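Local coordinates for mitogen-activated protein kinase kinase kinase 7 interacting protein 1 (Anopheles gambiae, PDB 2IRM) that probably acts as an adapter that binds the kinase TAK1 and triggers its autophosphorylation, and carries a domain with the PP2C-type phosphatase fold, at residues Thr50-Ile55 and Leu159-Arg164; Ile172-Ala177 and Val221-Thr226; Ser276-Ala281 and Asp346-Leu351. One frame throughout, in Å; residues are numbered along the deposited sequence.

Contact 1. Residues Thr50-Ile55 and Leu159-Arg164; sequences TSLYAI and LALIHR
Thr-50 to Ala-54 and Leu-159 to His-163 lie side by side as antiparallel strands, their axes 4.5 Å apart at closest approach and their directions 171° apart. They are neighbours in one of the two antiparallel sheets of the PP2C-type beta sandwich. Ser-51 with Ile-162 and Tyr-53 with Ala-160 are the hydrogen-bonded pairs. In the second, Tyr-53 N gives a nearly straight bond to Ala-160 O (2.8 Å), while the return bond from Ala-160 N to Tyr-53 O is clearly bent at the hydrogen (133°). The first pair is less even: Ser-51 N approaches Ile-162 O from well off the carbonyl plane, and the return bond from Ile-162 N is weak.

The face with Ser-51, Tyr-53, Ala-160 and Ile-162 looks into the sandwich, where Tyr-53 reaches Leu-273 of the other sheet and its OH bonds to Arg-353. Chi1 of -49° sets CG of Tyr-53 on the backbone-N side, with the CD2-CE2 edge of the ring toward Ile-162. Ile-162, extended at chi2, runs CD1 to that edge, 3.5 Å from CE2 of Tyr-53, so the aliphatic chain borders the ring without lying over a face.

On the reverse face the apolar contacts are methyl and methylene groups. Ala-54 CB lies 3.4 Å from Leu-159 CB, and CD2 of Leu-52 comes to 3.8 Å from that CB of Leu-159. Further along, Thr-50 CG2 meets Leu-161 CD2 at 3.7 Å. At the far end, beside Leu-81, the imidazole of His-163 turns its edge to the threonine hydroxyl, with CD2 of His-163 as the ring atom nearest OG1 of Thr-50.

Contact 2. Residues Ile172-Ala177 and Val221-Thr226; sequences IGNCRA and VPLYST
Asn-174 reaches across to the loop around Leu-223 and Ser-225, and its side-chain amide makes most of this small contact, which buries only 173 Å² in all. Gly-173 and Asn-174 belong to the turn by which the chain passes from strand 166-172 in one sheet of the PP2C-type sandwich to strand 176-181 in the other. Residues 221-226 belong to the loop after helix 202-209.

The close-packed part is the inner one. With chi1 at -72°, CG of Asn-174 leans to the backbone-N side and the amide is directed at the loop. ND2 of Asn-174 donates to the backbone O of Leu-223 at 2.8 Å; the N-H...O angle is 154°, and the carbonyl oxygen lies 17° out of the amide plane. On the other branch, OD1 of Asn-174 rests by the CB methylene of Ser-225. Gly-173, at a positive phi, puts its bare CA 4.0 Å from Ser-225 CB. His-197 braces both sides here, with its ND1 bonded to Gly-173 N and its backbone bonded to Thr-226.

Toward the outside the fit is looser. The side chains of Leu-223 and Asn-174 run past one another, pointing contrary ways, and the nearest side-chain atom of Leu-223 is the CD1 methyl, 3.6 Å from ND2 of Asn-174. Tyr-224 turns away, its hydroxyl bonded to Asn-231, while Leu-223 and Tyr-224 are both partly exposed and Pro-222 lies at the surface.

The chemistry gives the amide a sense of rotation: its NH2 end serves a carbonyl oxygen and, weakly, the hydroxyl of Ser-276, whereas turned end for end it would set OD1 against the acceptor Leu-223 O.

Contact 3. Residues Ser276-Ala281 and Asp346-Leu351; sequences SGLCRA and DDVTLL
Arg-280 bends at chi3 (108°), folding its guanidinium round toward Asp-346, and chi1 of -61° swings the carboxylate of Asp-346 to the helix side. The two side chains cross at about a right angle. NH1 of Arg-280 gives a salt-bridge hydrogen bond to OD2 of Asp-346 at 2.9 Å. The oxygen lies close to the guanidinium plane, but NH1 comes at it from above the carboxylate plane, the two planes being well turned from each other; this is a bond through one nitrogen, not a flat side-by-side pair. The rest of the guanidinium has partners of its own, NE in a salt bridge with Glu-284 and NH2 on the hydroxyl of Ser-344. Bonds at NE, NH1 and NH2 fix the rotation of the group.

Gly-277 is where the backbones come closest. With no side chain in the way, its CA comes 3.6 Å from CB of Asp-346, and CA of Gly-277 makes a CA-H...O contact with Asp-347 O at 3.3 Å. That carbonyl also takes a weak bond from the hydroxyl of Ser-275, just ahead of the helix.

Leu-278 works the apolar side, its two methyls dividing the strand between them. CD1 of Leu-278 packs on CG1 of Val-348 at 3.9 Å. CD2 of Leu-278 goes further, meeting CD1 of Leu-350 at 3.9 Å and lying beside the backbone oxygen of Thr-349.

The helix starts one residue after strand 268-274, and residues 276-281 cross strand residues 348-351 at 105°, on one face of the sheet of this PP2C-type sandwich. Helix 311-334 closes over the apolar side, Ile-322 against Leu-278 and Val-318 and Val-319 against Leu-350, while strands 15-25 and 268-274 flank strand 344-354 in the sheet.

From the N terminus the three contacts come in series, each closed before the next opens, so none nests in or crosses another. Contact 1 closes a loop of 103 residues, about half of them helical, and joins two neighbouring strands of one sheet. Contact 2 follows within the next few residues, closing 43 residues where the chain turns into the second sheet. Contact 3 closes 64 largely helical residues and brings strand 344-354 back to helix 276-285. Contacts 2 and 3 are the closest pair, centres about 10 Å apart: Leu-223 packs on Arg-280. Contact 1 reaches contact 3 across the sandwich through Ile-55 on Thr-349.

Contact 1. Residues Thr50-Ile55 and Leu159-Arg164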
loop_
_atom_site.group_PDB
_atom_site.type_symbol
_atom_site.label_atom_id
_atom_site.label_comp_id
_atom_site.label_asym_id
_atom_site.label_seq_id
_atom_site.Cartn_x
_atom_site.Cartn_y
_atom_site.Cartn_z
ATOM N N THR A 50 5.512 0.357 22.775
ATOM C CA THR A 50 5.678 0.545 21.337
ATOM C C THR A 50 5.454 -0.722 20.523
ATOM O O THR A 50 6.002 -1.785 20.831
ATOM C CB THR A 50 7.072 1.100 21.001
ATOM O OG1 THR A 50 7.436 2.108 21.952
ATOM C CG2 THR A 50 7.087 1.689 19.599
ATOM N N SER A 51 4.649 -0.585 19.474
ATOM C CA SER A 51 4.440 -1.648 18.495
ATOM C C SER A 51 4.147 -1.053 17.112
ATOM O O SER A 51 3.624 0.053 17.002
ATOM C CB SER A 51 3.310 -2.576 18.942
ATOM O OG SER A 51 2.171 -1.821 19.312
ATOM N N LEU A 52 4.490 -1.789 16.063
ATOM C CA LEU A 52 4.349 -1.302 14.698
ATOM C C LEU A 52 3.529 -2.273 13.850
ATOM O O LEU A 52 3.741 -3.484 13.882
ATOM C CB LEU A 52 5.731 -1.131 14.070
ATOM C CG LEU A 52 6.070 0.034 13.140
ATOM C CD1 LEU A 52 7.389 -0.267 12.419
ATOM C CD2 LEU A 52 4.966 0.363 12.133
ATOM N N TYR A 53 2.578 -1.724 13.105
ATOM C CA TYR A 53 1.841 -2.478 12.102
ATOM C C TYR A 53 1.975 -1.743 10.771
ATOM O O TYR A 53 1.649 -0.553 10.663
ATOM C CB TYR A 53 0.376 -2.655 12.507
ATOM C CG TYR A 53 0.221 -3.141 13.922
ATOM C CD1 TYR A 53 0.349 -4.488 14.233
ATOM C CD2 TYR A 53 -0.031 -2.247 14.956
ATOM C CE1 TYR A 53 0.225 -4.933 15.535
ATOM C CE2 TYR A 53 -0.154 -2.678 16.263
ATOM C CZ TYR A 53 -0.028 -4.022 16.549
ATOM O OH TYR A 53 -0.154 -4.450 17.851
ATOM N N ALA A 54 2.482 -2.457 9.768
ATOM C CA ALA A 54 2.819 -1.856 8.489
ATOM C C ALA A 54 2.649 -2.845 7.352
ATOM O O ALA A 54 2.929 -4.030 7.504
ATOM C CB ALA A 54 4.246 -1.348 8.523
ATOM N N ILE A 55 2.164 -2.346 6.220
ATOM C CA ILE A 55 2.220 -3.084 4.965
ATOM C C ILE A 55 2.890 -2.207 3.935
ATOM O O ILE A 55 2.553 -1.036 3.772
ATOM C CB ILE A 55 0.842 -3.495 4.417
ATOM C CG1 ILE A 55 -0.011 -4.161 5.490
ATOM C CG2 ILE A 55 1.019 -4.442 3.241
ATOM C CD1 ILE A 55 -1.446 -4.352 5.065
ATOM N N LEU A 159 1.880 2.550 7.505
ATOM C CA LEU A 159 2.349 2.099 8.808
ATOM C C LEU A 159 1.708 2.780 9.995
ATOM O O LEU A 159 1.878 3.967 10.216
ATOM C CB LEU A 159 3.889 2.052 8.899
ATOM C CG LEU A 159 4.869 3.173 8.546
ATOM C CD1 LEU A 159 4.816 4.291 9.579
ATOM C CD2 LEU A 159 6.284 2.609 8.494
ATOM N N ALA A 160 0.952 1.983 10.740
ATOM C CA ALA A 160 0.357 2.387 12.004
ATOM C C ALA A 160 1.326 2.073 13.124
ATOM O O ALA A 160 1.844 0.959 13.208
ATOM C CB ALA A 160 -0.962 1.659 12.229
ATOM N N LEU A 161 1.561 3.067 13.977
ATOM C CA LEU A 161 2.497 2.955 15.092
ATOM C C LEU A 161 1.798 3.266 16.413
ATOM O O LEU A 161 1.555 4.425 16.734
ATOM C CB LEU A 161 3.693 3.890 14.853
ATOM C CG LEU A 161 4.955 3.940 15.726
ATOM C CD1 LEU A 161 4.913 5.126 16.664
ATOM C CD2 LEU A 161 5.228 2.649 16.491
ATOM N N ILE A 162 1.460 2.226 17.169
ATOM C CA ILE A 162 0.812 2.410 18.468
ATOM C C ILE A 162 1.841 2.625 19.579
ATOM O O ILE A 162 2.480 1.674 20.065
ATOM C CB ILE A 162 -0.137 1.243 18.838
ATOM C CG1 ILE A 162 -1.074 0.925 17.667
ATOM C CG2 ILE A 162 -0.923 1.577 20.118
ATOM C CD1 ILE A 162 -2.037 -0.227 17.923
ATOM N N HIS A 163 1.993 3.888 19.970
ATOM C CA HIS A 163 2.906 4.254 21.039
ATOM C C HIS A 163 2.132 4.687 22.270
ATOM O O HIS A 163 1.630 5.805 22.334
ATOM C CB HIS A 163 3.864 5.356 20.590
ATOM C CG HIS A 163 5.002 5.579 21.535
ATOM N ND1 HIS A 163 5.150 6.739 22.266
ATOM C CD2 HIS A 163 6.041 4.781 21.884
ATOM C CE1 HIS A 163 6.233 6.650 23.020
ATOM N NE2 HIS A 163 6.791 5.470 22.808
ATOM N N ARG A 164 2.044 3.774 23.236
ATOM C CA ARG A 164 1.434 4.013 24.551
ATOM C C ARG A 164 0.076 4.716 24.512
ATOM O O ARG A 164 -0.027 5.927 24.753
ATOM C CB ARG A 164 2.416 4.705 25.516
ATOM C CG ARG A 164 3.093 5.976 24.999
ATOM C CD ARG A 164 4.280 6.347 25.862
ATOM N NE ARG A 164 3.877 6.676 27.231
ATOM C CZ ARG A 164 4.706 6.745 28.268
ATOM N NH1 ARG A 164 6.002 6.499 28.110
ATOM N NH2 ARG A 164 4.234 7.056 29.469
#

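Contact 2. Residues Ile172-Ala177 and Val221-Thr226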
loop_
_atom_site.group_PDB
_atom_site.type_symbol
_atom_site.label_atom_id
_atom_site.label_comp_id
_atom_site.label_asym_id
_atom_site.label_seq_id
_atom_site.Cartn_x
_atom_site.Cartn_y
_atom_site.Cartn_z
ATOM N N ILE A 172 1.864 6.442 2.368
ATOM C CA ILE A 172 2.113 6.980 1.039
ATOM C C ILE A 172 1.641 5.963 0.001
ATOM O O ILE A 172 1.832 4.752 0.165
ATOM C CB ILE A 172 3.593 7.346 0.820
ATOM C CG1 ILE A 172 3.770 8.122 -0.482
ATOM C CG2 ILE A 172 4.467 6.113 0.824
ATOM C CD1 ILE A 172 5.020 8.986 -0.531
ATOM N N GLY A 173 0.995 6.452 -1.054
ATOM C CA GLY A 173 0.575 5.580 -2.150
ATOM C C GLY A 173 -0.729 4.848 -1.914
ATOM O O GLY A 173 -1.665 5.404 -1.331
ATOM N N ASN A 174 -0.773 3.592 -2.356
ATOM C CA ASN A 174 -2.015 2.831 -2.469
ATOM C C ASN A 174 -2.561 2.202 -1.202
ATOM O O ASN A 174 -3.777 2.158 -1.018
ATOM C CB ASN A 174 -1.884 1.768 -3.558
ATOM C CG ASN A 174 -1.883 2.367 -4.960
ATOM O OD1 ASN A 174 -2.081 3.574 -5.147
ATOM N ND2 ASN A 174 -1.662 1.519 -5.953
ATOM N N CYS A 175 -1.678 1.711 -0.337
ATOM C CA CYS A 175 -2.089 1.082 0.926
ATOM C C CYS A 175 -3.043 1.957 1.749
ATOM O O CYS A 175 -3.032 3.191 1.622
ATOM C CB CYS A 175 -0.864 0.724 1.768
ATOM S SG CYS A 175 0.399 -0.251 0.931
ATOM N N ARG A 176 -3.849 1.327 2.601
ATOM C CA ARG A 176 -4.899 2.053 3.315
ATOM C C ARG A 176 -5.101 1.614 4.761
ATOM O O ARG A 176 -4.896 0.450 5.099
ATOM C CB ARG A 176 -6.217 1.933 2.544
ATOM C CG ARG A 176 -7.278 2.973 2.892
ATOM C CD ARG A 176 -8.537 2.731 2.084
ATOM N NE ARG A 176 -8.305 2.780 0.638
ATOM C CZ ARG A 176 -9.138 2.270 -0.264
ATOM N NH1 ARG A 176 -10.255 1.670 0.136
ATOM N NH2 ARG A 176 -8.862 2.353 -1.562
ATOM N N ALA A 177 -5.543 2.560 5.590
ATOM C CA ALA A 177 -5.808 2.336 7.008
ATOM C C ALA A 177 -7.228 2.752 7.423
ATOM O O ALA A 177 -7.664 3.890 7.186
ATOM C CB ALA A 177 -4.786 3.078 7.837
ATOM N N VAL A 221 -3.105 0.825 -17.334
ATOM C CA VAL A 221 -2.283 0.803 -16.119
ATOM C C VAL A 221 -3.152 0.670 -14.863
ATOM O O VAL A 221 -3.854 1.604 -14.490
ATOM C CB VAL A 221 -1.190 1.965 -16.053
ATOM C CG1 VAL A 221 -1.474 3.084 -17.036
ATOM C CG2 VAL A 221 -0.992 2.497 -14.646
ATOM N N PRO A 222 -3.082 -0.508 -14.206
ATOM C CA PRO A 222 -3.972 -0.940 -13.117
ATOM C C PRO A 222 -4.428 0.165 -12.152
ATOM O O PRO A 222 -5.524 0.695 -12.335
ATOM C CB PRO A 222 -3.151 -2.028 -12.404
ATOM C CG PRO A 222 -2.379 -2.675 -13.524
ATOM C CD PRO A 222 -2.054 -1.536 -14.494
ATOM N N LEU A 223 -3.604 0.491 -11.162
ATOM C CA LEU A 223 -4.006 1.401 -10.096
ATOM C C LEU A 223 -2.856 2.319 -9.694
ATOM O O LEU A 223 -2.445 2.343 -8.534
ATOM C CB LEU A 223 -4.503 0.616 -8.880
ATOM C CG LEU A 223 -5.476 1.346 -7.953
ATOM C CD1 LEU A 223 -5.151 1.057 -6.496
ATOM C CD2 LEU A 223 -5.458 2.842 -8.224
ATOM N N TYR A 224 -2.343 3.073 -10.660
ATOM C CA TYR A 224 -1.084 3.782 -10.493
ATOM C C TYR A 224 -1.101 4.690 -9.265
ATOM O O TYR A 224 -1.939 5.585 -9.148
ATOM C CB TYR A 224 -0.794 4.595 -11.738
ATOM C CG TYR A 224 0.636 4.971 -11.887
ATOM C CD1 TYR A 224 1.570 4.035 -12.304
ATOM C CD2 TYR A 224 1.060 6.270 -11.635
ATOM C CE1 TYR A 224 2.897 4.369 -12.454
ATOM C CE2 TYR A 224 2.392 6.622 -11.784
ATOM C CZ TYR A 224 3.300 5.661 -12.190
ATOM O OH TYR A 224 4.624 5.981 -12.343
ATOM N N SER A 225 -0.196 4.428 -8.331
ATOM C CA SER A 225 -0.068 5.275 -7.180
ATOM C C SER A 225 0.654 6.516 -7.660
ATOM O O SER A 225 1.625 6.432 -8.406
ATOM C CB SER A 225 0.708 4.575 -6.068
ATOM O OG SER A 225 2.037 4.341 -6.465
ATOM N N THR A 226 0.161 7.666 -7.233
ATOM C CA THR A 226 0.640 8.952 -7.697
ATOM C C THR A 226 1.618 9.531 -6.684
ATOM O O THR A 226 2.109 10.658 -6.839
ATOM C CB THR A 226 -0.547 9.893 -7.844
ATOM O OG1 THR A 226 -1.247 9.927 -6.601
ATOM C CG2 THR A 226 -1.501 9.385 -8.909
#

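Contact 3. Residues Ser276-Ala281 and Asp346-Leu351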
loop_
_atom_site.group_PDB
_atom_site.type_symbol
_atom_site.label_atom_id
_atom_site.label_comp_id
_atom_site.label_asym_id
_atom_site.label_seq_id
_atom_site.Cartn_x
_atom_site.Cartn_y
_atom_site.Cartn_z
ATOM N N SER A 276 -2.035 -2.474 -1.272
ATOM C CA SER A 276 -2.371 -2.027 -2.625
ATOM C C SER A 276 -3.222 -3.038 -3.407
ATOM O O SER A 276 -4.291 -2.698 -3.927
ATOM C CB SER A 276 -1.084 -1.721 -3.389
ATOM O OG SER A 276 -1.328 -1.603 -4.774
ATOM N N GLY A 277 -2.752 -4.277 -3.479
ATOM C CA GLY A 277 -3.484 -5.328 -4.165
ATOM C C GLY A 277 -4.920 -5.403 -3.687
ATOM O O GLY A 277 -5.853 -5.574 -4.492
ATOM N N LEU A 278 -5.088 -5.259 -2.372
ATOM C CA LEU A 278 -6.396 -5.372 -1.752
ATOM C C LEU A 278 -7.276 -4.200 -2.146
ATOM O O LEU A 278 -8.453 -4.379 -2.458
ATOM C CB LEU A 278 -6.279 -5.479 -0.231
ATOM C CG LEU A 278 -7.585 -5.437 0.557
ATOM C CD1 LEU A 278 -8.583 -6.435 0.018
ATOM C CD2 LEU A 278 -7.298 -5.724 1.989
ATOM N N CYS A 279 -6.710 -3.004 -2.142
ATOM C CA CYS A 279 -7.473 -1.844 -2.540
ATOM C C CYS A 279 -7.898 -1.964 -3.999
ATOM O O CYS A 279 -9.077 -1.764 -4.328
ATOM C CB CYS A 279 -6.683 -0.572 -2.278
ATOM S SG CYS A 279 -6.401 -0.352 -0.524
ATOM N N ARG A 280 -6.947 -2.321 -4.863
ATOM C CA ARG A 280 -7.229 -2.505 -6.278
ATOM C C ARG A 280 -8.429 -3.425 -6.443
ATOM O O ARG A 280 -9.421 -3.044 -7.059
ATOM C CB ARG A 280 -6.019 -3.086 -6.994
ATOM C CG ARG A 280 -5.796 -2.496 -8.352
ATOM C CD ARG A 280 -4.775 -3.282 -9.116
ATOM N NE ARG A 280 -5.407 -4.039 -10.185
ATOM C CZ ARG A 280 -4.847 -5.064 -10.818
ATOM N NH1 ARG A 280 -3.629 -5.472 -10.482
ATOM N NH2 ARG A 280 -5.509 -5.682 -11.791
ATOM N N ALA A 281 -8.342 -4.619 -5.852
ATOM C CA ALA A 281 -9.389 -5.640 -5.963
ATOM C C ALA A 281 -10.751 -5.127 -5.542
ATOM O O ALA A 281 -11.714 -5.256 -6.292
ATOM C CB ALA A 281 -9.026 -6.872 -5.165
ATOM N N ASP A 346 -3.059 -8.370 -7.687
ATOM C CA ASP A 346 -1.788 -8.118 -7.022
ATOM C C ASP A 346 -1.852 -8.836 -5.692
ATOM O O ASP A 346 -2.886 -9.403 -5.349
ATOM C CB ASP A 346 -1.542 -6.621 -6.847
ATOM C CG ASP A 346 -1.467 -5.875 -8.183
ATOM O OD1 ASP A 346 -0.904 -6.434 -9.155
ATOM O OD2 ASP A 346 -1.972 -4.730 -8.262
ATOM N N ASP A 347 -0.754 -8.847 -4.951
ATOM C CA ASP A 347 -0.760 -9.507 -3.655
ATOM C C ASP A 347 -1.769 -8.826 -2.754
ATOM O O ASP A 347 -1.696 -7.618 -2.521
ATOM C CB ASP A 347 0.625 -9.483 -3.038
ATOM C CG ASP A 347 1.644 -10.174 -3.909
ATOM O OD1 ASP A 347 1.731 -11.419 -3.831
ATOM O OD2 ASP A 347 2.346 -9.475 -4.680
ATOM N N VAL A 348 -2.750 -9.600 -2.306
ATOM C CA VAL A 348 -3.758 -9.099 -1.385
ATOM C C VAL A 348 -3.245 -9.330 0.029
ATOM O O VAL A 348 -2.775 -10.432 0.354
ATOM C CB VAL A 348 -5.115 -9.810 -1.582
ATOM C CG1 VAL A 348 -6.107 -9.386 -0.513
ATOM C CG2 VAL A 348 -5.675 -9.519 -2.966
ATOM N N THR A 349 -3.311 -8.297 0.859
ATOM C CA THR A 349 -2.928 -8.449 2.254
ATOM C C THR A 349 -3.860 -7.688 3.166
ATOM O O THR A 349 -4.179 -6.527 2.918
ATOM C CB THR A 349 -1.462 -8.045 2.498
ATOM O OG1 THR A 349 -0.604 -9.014 1.887
ATOM C CG2 THR A 349 -1.142 -7.987 3.992
ATOM N N LEU A 350 -4.285 -8.368 4.223
ATOM C CA LEU A 350 -5.173 -7.805 5.213
ATOM C C LEU A 350 -4.598 -7.960 6.628
ATOM O O LEU A 350 -4.213 -9.057 7.041
ATOM C CB LEU A 350 -6.533 -8.481 5.095
ATOM C CG LEU A 350 -7.681 -7.942 5.938
ATOM C CD1 LEU A 350 -7.846 -6.454 5.753
ATOM C CD2 LEU A 350 -8.961 -8.662 5.588
ATOM N N LEU A 351 -4.524 -6.850 7.357
ATOM C CA LEU A 351 -4.099 -6.867 8.750
ATOM C C LEU A 351 -5.176 -6.303 9.651
ATOM O O LEU A 351 -5.566 -5.142 9.495
ATOM C CB LEU A 351 -2.819 -6.055 8.933
ATOM C CG LEU A 351 -1.533 -6.845 9.179
ATOM C CD1 LEU A 351 -1.197 -7.764 8.003
ATOM C CD2 LEU A 351 -0.389 -5.902 9.452
#